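Local coordinates for protein ferritin (Mycoplasma penetrans, PDB 7DIE) that probably takes up, oxidises and stores iron in a 24-subunit shell, and holds ferric ions both in its four-helix bundle and at its outlying sites, at residues D144-T147 and Y148-P152; N153-L156 and I157-E160; S87-T90 and I91-L95; V132-S135 and I136-E140; F48-K51 and M52-K56. All coordinates share one frame; numbering follows the deposited sequence. Where two conformers were deposited one is given.

Contact 1 (D144-T147 and Y148-P152). With FE (Fe (III) ion), chain N.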
loop_
_atom_site.group_PDB
_atom_site.type_symbol
_atom_site.label_atom_id
_atom_site.label_comp_id
_atom_site.label_asym_id
_atom_site.label_seq_id
_atom_site.Cartn_x
_atom_site.Cartn_y
_atom_site.Cartn_z
ATOM N N ASP A 144 -38.500 13.211 24.850
ATOM C CA ASP A 144 -37.889 14.394 24.241
ATOM C C ASP A 144 -38.749 14.928 23.098
ATOM O O ASP A 144 -38.969 16.143 22.985
ATOM C CB ASP A 144 -36.475 14.070 23.745
ATOM C CG ASP A 144 -35.461 13.938 24.880
ATOM O OD1 ASP A 144 -35.805 14.203 26.047
ATOM O OD2 ASP A 144 -34.316 13.538 24.606
ATOM N N VAL A 145 -39.243 14.036 22.234
ATOM C CA VAL A 145 -40.066 14.474 21.107
ATOM C C VAL A 145 -41.418 14.995 21.596
ATOM O O VAL A 145 -41.958 15.961 21.050
ATOM C CB VAL A 145 -40.221 13.337 20.080
ATOM C CG1 VAL A 145 -41.091 13.781 18.904
ATOM C CG2 VAL A 145 -38.842 12.903 19.574
ATOM N N TRP A 146 -41.981 14.375 22.632
ATOM C CA TRP A 146 -43.175 14.939 23.262
ATOM C C TRP A 146 -42.924 16.379 23.717
ATOM O O TRP A 146 -43.742 17.278 23.469
ATOM C CB TRP A 146 -43.603 14.048 24.440
ATOM C CG TRP A 146 -44.926 14.431 25.059
ATOM C CD1 TRP A 146 -46.145 13.857 24.819
ATOM C CD2 TRP A 146 -45.151 15.467 26.032
ATOM N NE1 TRP A 146 -47.119 14.477 25.583
ATOM C CE2 TRP A 146 -46.534 15.469 26.330
ATOM C CE3 TRP A 146 -44.318 16.392 26.678
ATOM C CZ2 TRP A 146 -47.101 16.369 27.240
ATOM C CZ3 TRP A 146 -44.883 17.290 27.584
ATOM C CH2 TRP A 146 -46.261 17.271 27.851
ATOM N N THR A 147 -41.785 16.615 24.375
ATOM C CA THR A 147 -41.426 17.966 24.804
ATOM C C THR A 147 -41.360 18.927 23.624
ATOM O O THR A 147 -41.877 20.050 23.702
ATOM C CB THR A 147 -40.084 17.948 25.543
ATOM O OG1 THR A 147 -40.209 17.194 26.754
ATOM C CG2 THR A 147 -39.645 19.370 25.894
ATOM N N TYR A 148 -40.729 18.512 22.520
ATOM C CA TYR A 148 -40.621 19.417 21.374
ATOM C C TYR A 148 -41.996 19.798 20.848
ATOM O O TYR A 148 -42.266 20.976 20.591
ATOM C CB TYR A 148 -39.810 18.792 20.236
ATOM C CG TYR A 148 -38.417 18.347 20.611
ATOM C CD1 TYR A 148 -37.707 18.999 21.597
ATOM C CD2 TYR A 148 -37.829 17.255 19.974
ATOM C CE1 TYR A 148 -36.438 18.593 21.942
ATOM C CE2 TYR A 148 -36.559 16.839 20.317
ATOM C CZ TYR A 148 -35.871 17.515 21.295
ATOM O OH TYR A 148 -34.608 17.108 21.645
ATOM N N VAL A 149 -42.876 18.812 20.652
ATOM C CA VAL A 149 -44.154 19.144 20.020
ATOM C C VAL A 149 -45.104 19.864 20.972
ATOM O O VAL A 149 -46.064 20.496 20.512
ATOM C CB VAL A 149 -44.861 17.909 19.426
ATOM C CG1 VAL A 149 -43.933 17.161 18.457
ATOM C CG2 VAL A 149 -45.401 16.997 20.499
ATOM N N HIS A 150 -44.878 19.789 22.279
ATOM C CA HIS A 150 -45.742 20.474 23.231
ATOM C C HIS A 150 -45.188 21.819 23.677
ATOM O O HIS A 150 -45.850 22.527 24.437
ATOM C CB HIS A 150 -46.003 19.574 24.437
ATOM C CG HIS A 150 -47.105 18.596 24.198
ATOM N ND1 HIS A 150 -46.878 17.319 23.739
ATOM C CD2 HIS A 150 -48.452 18.737 24.273
ATOM C CE1 HIS A 150 -48.034 16.697 23.575
ATOM N NE2 HIS A 150 -49.006 17.537 23.894
ATOM N N SER A 151 -44.018 22.205 23.199
ATOM C CA SER A 151 -43.417 23.453 23.646
ATOM C C SER A 151 -44.199 24.640 23.088
ATOM O O SER A 151 -44.659 24.600 21.944
ATOM C CB SER A 151 -41.963 23.524 23.185
ATOM O OG SER A 151 -41.154 22.753 24.042
ATOM N N PRO A 152 -44.350 25.715 23.859
ATOM C CA PRO A 152 -45.092 26.883 23.357
ATOM C C PRO A 152 -44.459 27.477 22.109
ATOM O O PRO A 152 -43.233 27.573 21.995
ATOM C CB PRO A 152 -45.024 27.885 24.523
ATOM C CG PRO A 152 -44.619 27.082 25.729
ATOM C CD PRO A 152 -43.826 25.913 25.224
HETATM FE FE FE N . -35.599 15.626 27.247
HETATM O O HOH W 1 -37.756 16.167 27.790
HETATM O O HOH W 2 -34.878 17.155 26.405
#

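Contact 2 (N153-L156 and I157-E160)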
loop_
_atom_site.group_PDB
_atom_site.type_symbol
_atom_site.label_atom_id
_atom_site.label_comp_id
_atom_site.label_asym_id
_atom_site.label_seq_id
_atom_site.Cartn_x
_atom_site.Cartn_y
_atom_site.Cartn_z
ATOM N N ASN A 153 -45.315 27.886 21.170
ATOM C CA ASN A 153 -44.942 28.759 20.053
ATOM C C ASN A 153 -43.971 28.099 19.073
ATOM O O ASN A 153 -43.179 28.787 18.425
ATOM C CB ASN A 153 -44.348 30.080 20.553
ATOM C CG ASN A 153 -45.296 30.845 21.454
ATOM O OD1 ASN A 153 -46.475 31.008 21.137
ATOM N ND2 ASN A 153 -44.788 31.314 22.586
ATOM N N VAL A 154 -44.005 26.784 18.947
ATOM C CA VAL A 154 -43.199 26.090 17.940
ATOM C C VAL A 154 -44.079 25.882 16.717
ATOM O O VAL A 154 -45.309 25.826 16.821
ATOM C CB VAL A 154 -42.637 24.746 18.456
ATOM C CG1 VAL A 154 -41.827 24.950 19.737
ATOM C CG2 VAL A 154 -43.748 23.767 18.707
ATOM N N ASN A 155 -43.462 25.748 15.557
ATOM C CA ASN A 155 -44.176 25.511 14.329
ATOM C C ASN A 155 -43.782 24.174 13.708
ATOM O O ASN A 155 -42.900 23.542 14.182
ATOM C CB ASN A 155 -44.049 26.657 13.359
ATOM C CG ASN A 155 -42.637 26.923 12.941
ATOM O OD1 ASN A 155 -42.227 28.043 12.872
ATOM N ND2 ASN A 155 -41.929 25.916 12.635
ATOM N N LEU A 156 -44.458 23.766 12.657
ATOM C CA LEU A 156 -44.196 22.444 12.084
ATOM C C LEU A 156 -42.747 22.316 11.646
ATOM O O LEU A 156 -42.149 21.234 11.741
ATOM C CB LEU A 156 -45.135 22.189 10.901
ATOM C CG LEU A 156 -44.961 20.922 10.047
ATOM C CD1 LEU A 156 -46.293 20.491 9.456
ATOM C CD2 LEU A 156 -43.944 21.152 8.913
ATOM N N ILE A 157 -42.178 23.398 11.113
ATOM C CA ILE A 157 -40.803 23.328 10.638
ATOM C C ILE A 157 -39.836 23.169 11.810
ATOM O O ILE A 157 -38.883 22.382 11.737
ATOM C CB ILE A 157 -40.484 24.555 9.767
ATOM C CG1 ILE A 157 -41.327 24.511 8.480
ATOM C CG2 ILE A 157 -39.009 24.579 9.395
ATOM C CD1 ILE A 157 -41.068 25.697 7.555
ATOM N N ASN A 158 -40.075 23.836 12.908
ATOM C CA ASN A 158 -39.241 23.695 14.069
ATOM C C ASN A 158 -39.236 22.232 14.532
ATOM O O ASN A 158 -38.224 21.670 14.773
ATOM C CB ASN A 158 -39.761 24.533 15.233
ATOM C CG ASN A 158 -39.740 26.023 14.982
ATOM O OD1 ASN A 158 -38.882 26.558 14.321
ATOM N ND2 ASN A 158 -40.657 26.684 15.587
ATOM N N ILE A 159 -40.417 21.656 14.654
ATOM C CA ILE A 159 -40.548 20.274 15.108
ATOM C C ILE A 159 -39.806 19.342 14.165
ATOM O O ILE A 159 -39.029 18.479 14.594
ATOM C CB ILE A 159 -42.038 19.894 15.214
ATOM C CG1 ILE A 159 -42.699 20.642 16.377
ATOM C CG2 ILE A 159 -42.224 18.371 15.334
ATOM C CD1 ILE A 159 -44.226 20.586 16.313
ATOM N N GLU A 160 -40.058 19.496 12.865
ATOM C CA GLU A 160 -39.422 18.648 11.861
ATOM C C GLU A 160 -37.904 18.781 11.895
ATOM O O GLU A 160 -37.178 17.780 11.791
ATOM C CB GLU A 160 -39.964 19.014 10.475
ATOM C CG GLU A 160 -41.329 18.381 10.200
ATOM C CD GLU A 160 -41.204 16.873 10.041
ATOM O OE1 GLU A 160 -40.747 16.415 8.978
ATOM O OE2 GLU A 160 -41.540 16.143 10.985
HETATM O O HOH W 3 -42.301 29.335 15.658
#

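Contact 3 (S87-T90 and I91-L95)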
loop_
_atom_site.group_PDB
_atom_site.type_symbol
_atom_site.label_atom_id
_atom_site.label_comp_id
_atom_site.label_asym_id
_atom_site.label_seq_id
_atom_site.Cartn_x
_atom_site.Cartn_y
_atom_site.Cartn_z
ATOM N N SER A 87 -58.615 8.035 17.470
ATOM C CA SER A 87 -58.409 8.970 16.377
ATOM C C SER A 87 -57.448 10.067 16.813
ATOM O O SER A 87 -57.503 10.549 17.948
ATOM C CB SER A 87 -59.738 9.581 15.935
ATOM O OG SER A 87 -59.945 10.834 16.571
ATOM N N PHE A 88 -56.563 10.465 15.904
ATOM C CA PHE A 88 -55.603 11.529 16.161
ATOM C C PHE A 88 -55.854 12.675 15.196
ATOM O O PHE A 88 -55.945 12.465 13.982
ATOM C CB PHE A 88 -54.170 11.016 16.029
ATOM C CG PHE A 88 -53.874 9.853 16.919
ATOM C CD1 PHE A 88 -53.704 10.036 18.277
ATOM C CD2 PHE A 88 -53.794 8.570 16.405
ATOM C CE1 PHE A 88 -53.441 8.970 19.103
ATOM C CE2 PHE A 88 -53.535 7.499 17.231
ATOM C CZ PHE A 88 -53.361 7.697 18.581
ATOM N N GLU A 89 -56.004 13.880 15.736
ATOM C CA GLU A 89 -56.155 15.048 14.888
ATOM C C GLU A 89 -54.933 15.952 14.856
ATOM O O GLU A 89 -54.810 16.746 13.918
ATOM C CB GLU A 89 -57.384 15.862 15.319
ATOM C CG GLU A 89 -58.688 15.129 15.021
ATOM C CD GLU A 89 -59.894 16.040 15.041
ATOM O OE1 GLU A 89 -59.930 17.007 14.246
ATOM O OE2 GLU A 89 -60.810 15.780 15.849
ATOM N N THR A 90 -54.021 15.838 15.825
ATOM C CA THR A 90 -52.846 16.699 15.903
ATOM C C THR A 90 -51.612 15.860 16.202
ATOM O O THR A 90 -51.701 14.759 16.746
ATOM C CB THR A 90 -52.962 17.774 17.002
ATOM O OG1 THR A 90 -52.912 17.134 18.283
ATOM C CG2 THR A 90 -54.260 18.591 16.854
ATOM N N ILE A 91 -50.446 16.413 15.855
ATOM C CA ILE A 91 -49.200 15.736 16.183
ATOM C C ILE A 91 -48.979 15.695 17.698
ATOM O O ILE A 91 -48.268 14.814 18.201
ATOM C CB ILE A 91 -48.039 16.414 15.429
ATOM C CG1 ILE A 91 -46.808 15.502 15.380
ATOM C CG2 ILE A 91 -47.698 17.762 16.059
ATOM C CD1 ILE A 91 -47.007 14.215 14.592
ATOM N N GLN A 92 -49.586 16.623 18.447
ATOM C CA GLN A 92 -49.538 16.545 19.908
ATOM C C GLN A 92 -50.264 15.305 20.427
ATOM O O GLN A 92 -49.778 14.623 21.343
ATOM C CB GLN A 92 -50.138 17.820 20.517
ATOM C CG GLN A 92 -49.228 19.062 20.378
ATOM C CD GLN A 92 -49.233 19.635 18.975
ATOM O OE1 GLN A 92 -50.206 19.496 18.253
ATOM N NE2 GLN A 92 -48.128 20.278 18.579
ATOM N N GLU A 93 -51.437 14.997 19.862
ATOM C CA GLU A 93 -52.162 13.802 20.286
ATOM C C GLU A 93 -51.403 12.531 19.931
ATOM O O GLU A 93 -51.452 11.551 20.686
ATOM C CB GLU A 93 -53.554 13.783 19.651
ATOM C CG GLU A 93 -54.490 14.807 20.280
ATOM C CD GLU A 93 -55.769 14.975 19.496
ATOM O OE1 GLU A 93 -55.898 14.345 18.428
ATOM O OE2 GLU A 93 -56.634 15.746 19.947
ATOM N N VAL A 94 -50.703 12.535 18.791
ATOM C CA VAL A 94 -49.853 11.401 18.421
ATOM C C VAL A 94 -48.778 11.170 19.475
ATOM O O VAL A 94 -48.535 10.034 19.906
ATOM C CB VAL A 94 -49.229 11.639 17.035
ATOM C CG1 VAL A 94 -48.072 10.662 16.797
ATOM C CG2 VAL A 94 -50.294 11.490 15.963
ATOM N N LEU A 95 -48.094 12.239 19.890
ATOM C CA LEU A 95 -47.029 12.038 20.862
ATOM C C LEU A 95 -47.587 11.655 22.227
ATOM O O LEU A 95 -46.955 10.865 22.939
ATOM C CB LEU A 95 -46.140 13.273 20.965
ATOM C CG LEU A 95 -44.851 13.217 20.117
ATOM C CD1 LEU A 95 -43.895 12.110 20.588
ATOM C CD2 LEU A 95 -45.167 13.048 18.638
#

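Contact 4 (V132-S135 and I136-E140). With FE (Fe (III) ion), chain G; FE (Fe (III) ion), chain H.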
loop_
_atom_site.group_PDB
_atom_site.type_symbol
_atom_site.label_atom_id
_atom_site.label_comp_id
_atom_site.label_asym_id
_atom_site.label_seq_id
_atom_site.Cartn_x
_atom_site.Cartn_y
_atom_site.Cartn_z
ATOM N N VAL A 132 -34.171 -3.125 31.585
ATOM C CA VAL A 132 -34.223 -2.079 32.602
ATOM C C VAL A 132 -33.457 -0.852 32.119
ATOM O O VAL A 132 -33.950 0.277 32.174
ATOM C CB VAL A 132 -33.652 -2.578 33.940
ATOM C CG1 VAL A 132 -33.497 -1.377 34.904
ATOM C CG2 VAL A 132 -34.526 -3.672 34.565
ATOM N N LYS A 133 -32.235 -1.063 31.630
ATOM C CA LYS A 133 -31.433 0.062 31.157
ATOM C C LYS A 133 -32.036 0.684 29.905
ATOM O O LYS A 133 -32.182 1.910 29.815
ATOM C CB LYS A 133 -29.992 -0.394 30.902
ATOM C CG LYS A 133 -29.011 0.742 30.580
ATOM C CD LYS A 133 -27.581 0.208 30.480
ATOM C CE LYS A 133 -26.577 1.317 30.181
ATOM N NZ LYS A 133 -26.590 2.380 31.235
ATOM N N ASP A 134 -32.406 -0.142 28.925
ATOM C CA ASP A 134 -32.826 0.413 27.642
ATOM C C ASP A 134 -34.214 1.032 27.698
ATOM O O ASP A 134 -34.497 1.941 26.914
ATOM C CB ASP A 134 -32.795 -0.642 26.545
ATOM C CG ASP A 134 -32.730 -0.009 25.157
ATOM O OD1 ASP A 134 -31.708 0.605 24.845
ATOM O OD2 ASP A 134 -33.706 -0.093 24.409
ATOM N N SER A 135 -35.101 0.559 28.585
ATOM C CA SER A 135 -36.401 1.221 28.689
ATOM C C SER A 135 -36.251 2.681 29.072
ATOM O O SER A 135 -37.058 3.508 28.647
ATOM C CB SER A 135 -37.338 0.520 29.685
ATOM O OG SER A 135 -38.180 -0.403 29.010
ATOM N N ILE A 136 -35.246 3.013 29.883
ATOM C CA ILE A 136 -34.979 4.416 30.192
ATOM C C ILE A 136 -34.656 5.183 28.912
ATOM O O ILE A 136 -35.179 6.280 28.668
ATOM C CB ILE A 136 -33.830 4.541 31.206
ATOM C CG1 ILE A 136 -34.161 3.879 32.551
ATOM C CG2 ILE A 136 -33.470 6.010 31.395
ATOM C CD1 ILE A 136 -32.925 3.802 33.463
ATOM N N GLU A 137 -33.780 4.619 28.077
ATOM C CA GLU A 137 -33.404 5.286 26.826
ATOM C C GLU A 137 -34.616 5.502 25.925
ATOM O O GLU A 137 -34.801 6.589 25.361
ATOM C CB GLU A 137 -32.355 4.466 26.077
ATOM C CG GLU A 137 -31.181 4.040 26.908
ATOM C CD GLU A 137 -30.217 5.165 27.137
ATOM O OE1 GLU A 137 -30.239 6.129 26.336
ATOM O OE2 GLU A 137 -29.440 5.079 28.112
ATOM N N ASP A 138 -35.437 4.466 25.750
ATOM C CA ASP A 138 -36.576 4.592 24.843
ATOM C C ASP A 138 -37.590 5.596 25.370
ATOM O O ASP A 138 -38.157 6.377 24.596
ATOM C CB ASP A 138 -37.252 3.236 24.617
ATOM C CG ASP A 138 -36.425 2.304 23.758
ATOM O OD1 ASP A 138 -35.340 2.724 23.304
ATOM O OD2 ASP A 138 -36.837 1.143 23.562
ATOM N N LEU A 139 -37.860 5.576 26.675
ATOM C CA LEU A 139 -38.794 6.562 27.209
ATOM C C LEU A 139 -38.220 7.970 27.087
ATOM O O LEU A 139 -38.945 8.917 26.763
ATOM C CB LEU A 139 -39.146 6.227 28.661
ATOM C CG LEU A 139 -40.210 7.132 29.307
ATOM C CD1 LEU A 139 -41.500 7.141 28.483
ATOM C CD2 LEU A 139 -40.502 6.696 30.747
ATOM N N GLU A 140 -36.911 8.125 27.287
ATOM C CA GLU A 140 -36.311 9.447 27.117
ATOM C C GLU A 140 -36.475 9.957 25.692
ATOM O O GLU A 140 -36.761 11.141 25.480
ATOM C CB GLU A 140 -34.829 9.423 27.489
ATOM C CG GLU A 140 -34.195 10.809 27.405
ATOM C CD GLU A 140 -32.714 10.799 27.716
ATOM O OE1 GLU A 140 -31.968 10.031 27.080
ATOM O OE2 GLU A 140 -32.301 11.551 28.617
HETATM FE FE FE G . -34.730 0.391 22.618
HETATM FE FE FE H . -33.397 2.693 21.634
HETATM O O HOH W 4 -30.314 3.972 30.501
HETATM O O HOH W 5 -32.702 -0.530 21.771
#

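Contact 5 (F48-K51 and M52-K56). With FE (Fe (III) ion), chain G.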
loop_
_atom_site.group_PDB
_atom_site.type_symbol
_atom_site.label_atom_id
_atom_site.label_comp_id
_atom_site.label_asym_id
_atom_site.label_seq_id
_atom_site.Cartn_x
_atom_site.Cartn_y
_atom_site.Cartn_z
ATOM N N PHE A 48 -38.963 8.986 12.670
ATOM C CA PHE A 48 -38.674 8.679 14.067
ATOM C C PHE A 48 -39.484 7.484 14.554
ATOM O O PHE A 48 -38.958 6.596 15.237
ATOM C CB PHE A 48 -38.963 9.919 14.915
ATOM C CG PHE A 48 -38.918 9.677 16.394
ATOM C CD1 PHE A 48 -37.704 9.629 17.067
ATOM C CD2 PHE A 48 -40.093 9.536 17.118
ATOM C CE1 PHE A 48 -37.658 9.403 18.446
ATOM C CE2 PHE A 48 -40.056 9.306 18.498
ATOM C CZ PHE A 48 -38.836 9.238 19.158
ATOM N N PHE A 49 -40.779 7.465 14.250
ATOM C CA PHE A 49 -41.591 6.342 14.705
ATOM C C PHE A 49 -41.195 5.059 13.995
ATOM O O PHE A 49 -41.224 3.982 14.598
ATOM C CB PHE A 49 -43.073 6.648 14.518
ATOM C CG PHE A 49 -43.641 7.459 15.638
ATOM C CD1 PHE A 49 -43.623 6.968 16.942
ATOM C CD2 PHE A 49 -44.151 8.728 15.407
ATOM C CE1 PHE A 49 -44.128 7.730 17.990
ATOM C CE2 PHE A 49 -44.665 9.497 16.451
ATOM C CZ PHE A 49 -44.650 8.996 17.744
ATOM N N VAL A 50 -40.803 5.144 12.722
ATOM C CA VAL A 50 -40.323 3.935 12.053
ATOM C C VAL A 50 -39.073 3.416 12.751
ATOM O O VAL A 50 -38.905 2.204 12.946
ATOM C CB VAL A 50 -40.065 4.202 10.557
ATOM C CG1 VAL A 50 -39.359 3.000 9.942
ATOM C CG2 VAL A 50 -41.382 4.455 9.829
ATOM N N LYS A 51 -38.176 4.327 13.130
ATOM C CA LYS A 51 -36.965 3.919 13.834
ATOM C C LYS A 51 -37.302 3.271 15.169
ATOM O O LYS A 51 -36.734 2.231 15.521
ATOM C CB LYS A 51 -36.053 5.122 14.039
ATOM C CG LYS A 51 -34.772 4.808 14.834
ATOM C CD LYS A 51 -34.040 6.087 15.230
ATOM C CE LYS A 51 -32.981 5.818 16.304
ATOM N NZ LYS A 51 -32.123 7.023 16.593
ATOM N N MET A 52 -38.243 3.857 15.914
ATOM C CA MET A 52 -38.601 3.298 17.218
ATOM C C MET A 52 -39.209 1.908 17.066
ATOM O O MET A 52 -38.862 0.982 17.809
ATOM C CB MET A 52 -39.577 4.227 17.953
ATOM C CG MET A 52 -39.024 5.593 18.339
ATOM S SD MET A 52 -37.581 5.526 19.405
ATOM C CE MET A 52 -38.263 4.837 20.909
ATOM N N GLY A 53 -40.135 1.745 16.116
ATOM C CA GLY A 53 -40.741 0.439 15.914
ATOM C C GLY A 53 -39.739 -0.593 15.427
ATOM O O GLY A 53 -39.769 -1.751 15.853
ATOM N N SER A 54 -38.840 -0.189 14.522
ATOM C CA SER A 54 -37.822 -1.127 14.051
ATOM C C SER A 54 -36.897 -1.539 15.188
ATOM O O SER A 54 -36.480 -2.703 15.264
ATOM C CB SER A 54 -37.022 -0.512 12.902
ATOM O OG SER A 54 -37.901 -0.183 11.834
ATOM N N ASP A 55 -36.557 -0.603 16.080
ATOM C CA ASP A 55 -35.711 -0.946 17.220
ATOM C C ASP A 55 -36.406 -1.936 18.150
ATOM O O ASP A 55 -35.776 -2.873 18.661
ATOM C CB ASP A 55 -35.315 0.313 18.000
ATOM C CG ASP A 55 -34.687 -0.015 19.348
ATOM O OD1 ASP A 55 -33.564 -0.553 19.344
ATOM O OD2 ASP A 55 -35.314 0.243 20.404
ATOM N N LYS A 56 -37.705 -1.747 18.391
ATOM C CA LYS A 56 -38.422 -2.734 19.201
ATOM C C LYS A 56 -38.289 -4.125 18.591
ATOM O O LYS A 56 -38.085 -5.111 19.307
ATOM C CB LYS A 56 -39.905 -2.366 19.340
ATOM C CG LYS A 56 -40.181 -1.088 20.145
ATOM C CD LYS A 56 -39.543 -1.149 21.538
ATOM C CE LYS A 56 -39.989 0.029 22.436
ATOM N NZ LYS A 56 -39.415 -0.099 23.829
HETATM FE FE FE G . -34.730 0.391 22.618
HETATM O O HOH W 5 -32.702 -0.530 21.771
#

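Contact 1 (D144-T147 and Y148-P152)
Tyr148 folds its ring back over the turn that begins at Asp144. With CG beside its own backbone N (chi1 -57°), the ring sits face-on to Asp144 O, which lies 3.2 Å above the ring plane over its centre, while Tyr148 N donates to that same oxygen. The other end of Asp144 binds a ferric ion, OD1 standing 1.9 Å from the iron and also accepting from Lys38 of a second subunit. Two waters complete the modelled shell; one of them lies 2.9 Å from Thr147 OG1, which is also hydrogen-bonded to Ser143 O. Val149 repeats the i to i+4 backbone bond to Val145 O, and the two valines meet through their CG1 methyls at 4.4 Å. All this lies in the last turns of helix 122-150, the fourth long helix of the ferritin bundle. His150 grips Trp146 twice. Its N and ND1 both donate to Trp146 O, ND1 at 3.1 Å and with the oxygen in the imidazole plane. That second bond fixes the ring's rotation, and the imidazole forms an offset stack on the five-membered ring of Trp146, centroids 4.0 Å apart and planes at 24°. Trp146 NE1 is held in turn by Asp96 of helix 91-118. Ser151 sends OG to Thr147 O at 2.8 Å, arriving from above the carbonyl plane (38° out of it).

Contact 2 (N153-L156 and I157-E160)
Val154 and Asn155 run extended into a helix: the carbonyl oxygen of Asn155 receives Ile159 N at 3.2 Å in a nearly straight bond (N-H...O 171°), and Leu156 O takes Glu160 N at 2.9 Å one residue on. Asn155 is thus the N-cap of helix 156-164, the short fifth helix that in ferritins follows the four-helix bundle and gathers with its copies about the fourfold axis. In keeping with this, two neighbouring subunits pack here, one placing its Ile157 on Val154 and Ile159, the other its Val154 on Ile157. Within the chain, Asn155 and Asn158 stack their side-chain amides, the planes only 21° apart, though the chains leading to them cross at about a right angle. Val154 meets Ile159 crosswise too, CG2 to CD1 at 4.0 Å. On another side Leu156 and Glu160 run alongside each other in the same direction, CD2 of the leucine 4.0 Å from CG of the glutamate. Glu160 then bends at chi2 (-69°) and delivers its carboxylate to the start of helix 43-70, where OE1 accepts from Asn44 N and OE2 from Val45 N. The side chain of Asn158 comes within about 3 Å of a bound ferric ion (nearest atoms). In one of the two conformers of Asn153, a water links the two residues, accepting from Asn158 ND2 at 3.1 Å and donating to Asn153 O.

Contact 3 (S87-T90 and I91-L95)
Glu93 OE1 accepts from Glu89 N at 2.7 Å, in a bond that is almost straight (172° at the hydrogen) and meets the oxygen nearly along its C-O axis. To get there the glutamate reaches back over the start of helix 91-118, its chain extended beyond CG (chi2 169°). The return bond runs the other way: Glu93 N donates to Thr90 OG1 at 3.0 Å, which makes Thr90 the N-cap. Its hydroxyl can face the first turn because OG1 sits between the backbone N and the carbonyl carbon (chi1 69°). The pattern resembles a capping box displaced by one residue, since the carboxylate holds the amide just before the N-cap rather than that of Thr90. Thr90 O, meanwhile, takes Val94 N at 3.2 Å in the first i to i+4 bond. Gln92 lays OE1 against Thr90 CB at 3.5 Å, its NE2 being bonded to Val149 O of helix 122-150. Beside the capping bonds, Phe88 presents the edge of its ring to Glu93 CB, 4.0 Å from CD1, and touches Val94 CG2 through CB at 3.9 Å; Leu33 of helix 10-39 also packs on the phenyl group. With its carboxylate set at the amino end of a long helix and bonded to a backbone N-H, Glu93 probably favours the ionised form, and the exchange of bonds ties the incoming loop to the helix.

Contact 4 (V132-S135 and I136-E140)
Asp138 rises from helix 122-150 one turn after Asp134, and its side chain can be followed atom by atom to the iron. CB lies 3.8 Å from Asp134 O, the carbonyl that accepts Asp138 N along the helix. CG, turned beside the backbone N (chi1 -72°), brings the carboxylate round to a ferric ion. OD1 reaches this iron at 2.5 Å and a second ferric ion at 2.6 Å, bridging the two. OD2 closes a chelate on the first iron at 2.4 Å and accepts from Lys56 NZ. Asp134 approaches the same iron from the preceding turn through OD2 alone, at 2.1 Å, its CG anti to the backbone N (chi1 -159°). The two carboxylates are almost perpendicular, 82° between planes. OD2 of Asp134 comes 3.4 Å from OD1 of Asp138, but both oxygens bind the same iron, whose positive charge probably offsets their repulsion. Asp55 and His60 of helix 43-70, with a water, complete the site inside the four-helix bundle, the place of the ferroxidase centre in ferritins. On the flank, Glu137 OE2 and Lys133 O share a water that donates to both, at 2.8 Å to the carboxylate, while Glu137 OE1 forms a salt bridge to Lys70 of a neighbouring subunit. Two aspartates spaced by four residues therefore supply three oxygens to one iron, whereas from this pair the second iron receives a single long bond, consistent with a looser hold on it.

Contact 5 (F48-K51 and M52-K56)
Asp55 N donates to Lys51 O, and from this anchored turn the Asp55 side chain, in one of its two conformers, reaches a ferric ion with OD2 at 2.3 Å. Its OD1 accepts a hydrogen from a water at 2.6 Å, and the same water binds the iron, so the carboxylate holds the metal both directly and through its shell. CG stands anti to the backbone N (chi1 168°), which swings the group clear of the helix. His60, Asp134 and Asp138 supply the other protein ligands. One residue back, Ser54 clasps Val50 O twice, with OG at 2.8 Å and N at 2.9 Å, the two donors reaching the carbonyl from opposite faces of its plane. The setting is helix 43-70 of the ferritin four-helix bundle, with apolar side chains turned into the core. There Met52 lies over one face of the Phe48 ring: CG stands 3.9 Å from the centroid, and SD follows obliquely at 4.5 Å, a Met-aromatic contact. Bends at chi2 (-59°) and chi3 keep the thioether close beside the phenyl group. Ile142 of helix 122-150 packs against both side chains. Farther out, Lys51 stretches away fully extended and donates through NZ to Lys166 O near the end of the modelled chain.

Overall arrangement
Contacts 4 and 5 meet at the iron site within the helix bundle: their centres lie about 14 Å apart, and they share one ferric ion and a water bound to it. Contact 1 continues helix 122-150 from contact 4, about 18 Å on between centres, and carries a separate iron. It packs on contact 5 through Val145 CG2 and Phe48 CZ (3.7 Å), and on contact 3 through Val145 CG1 and Leu95 CD1 (3.7 Å). Contact 3 reaches contact 5 where Val94 CG1 meets Phe49 CE2 at 3.6 Å. Contact 2 abuts contact 1 through Val149 CG1 and Ile159 CG2 (3.8 Å) but lies about 26 Å from contact 4, centre to centre, where two neighbouring subunits pack on it.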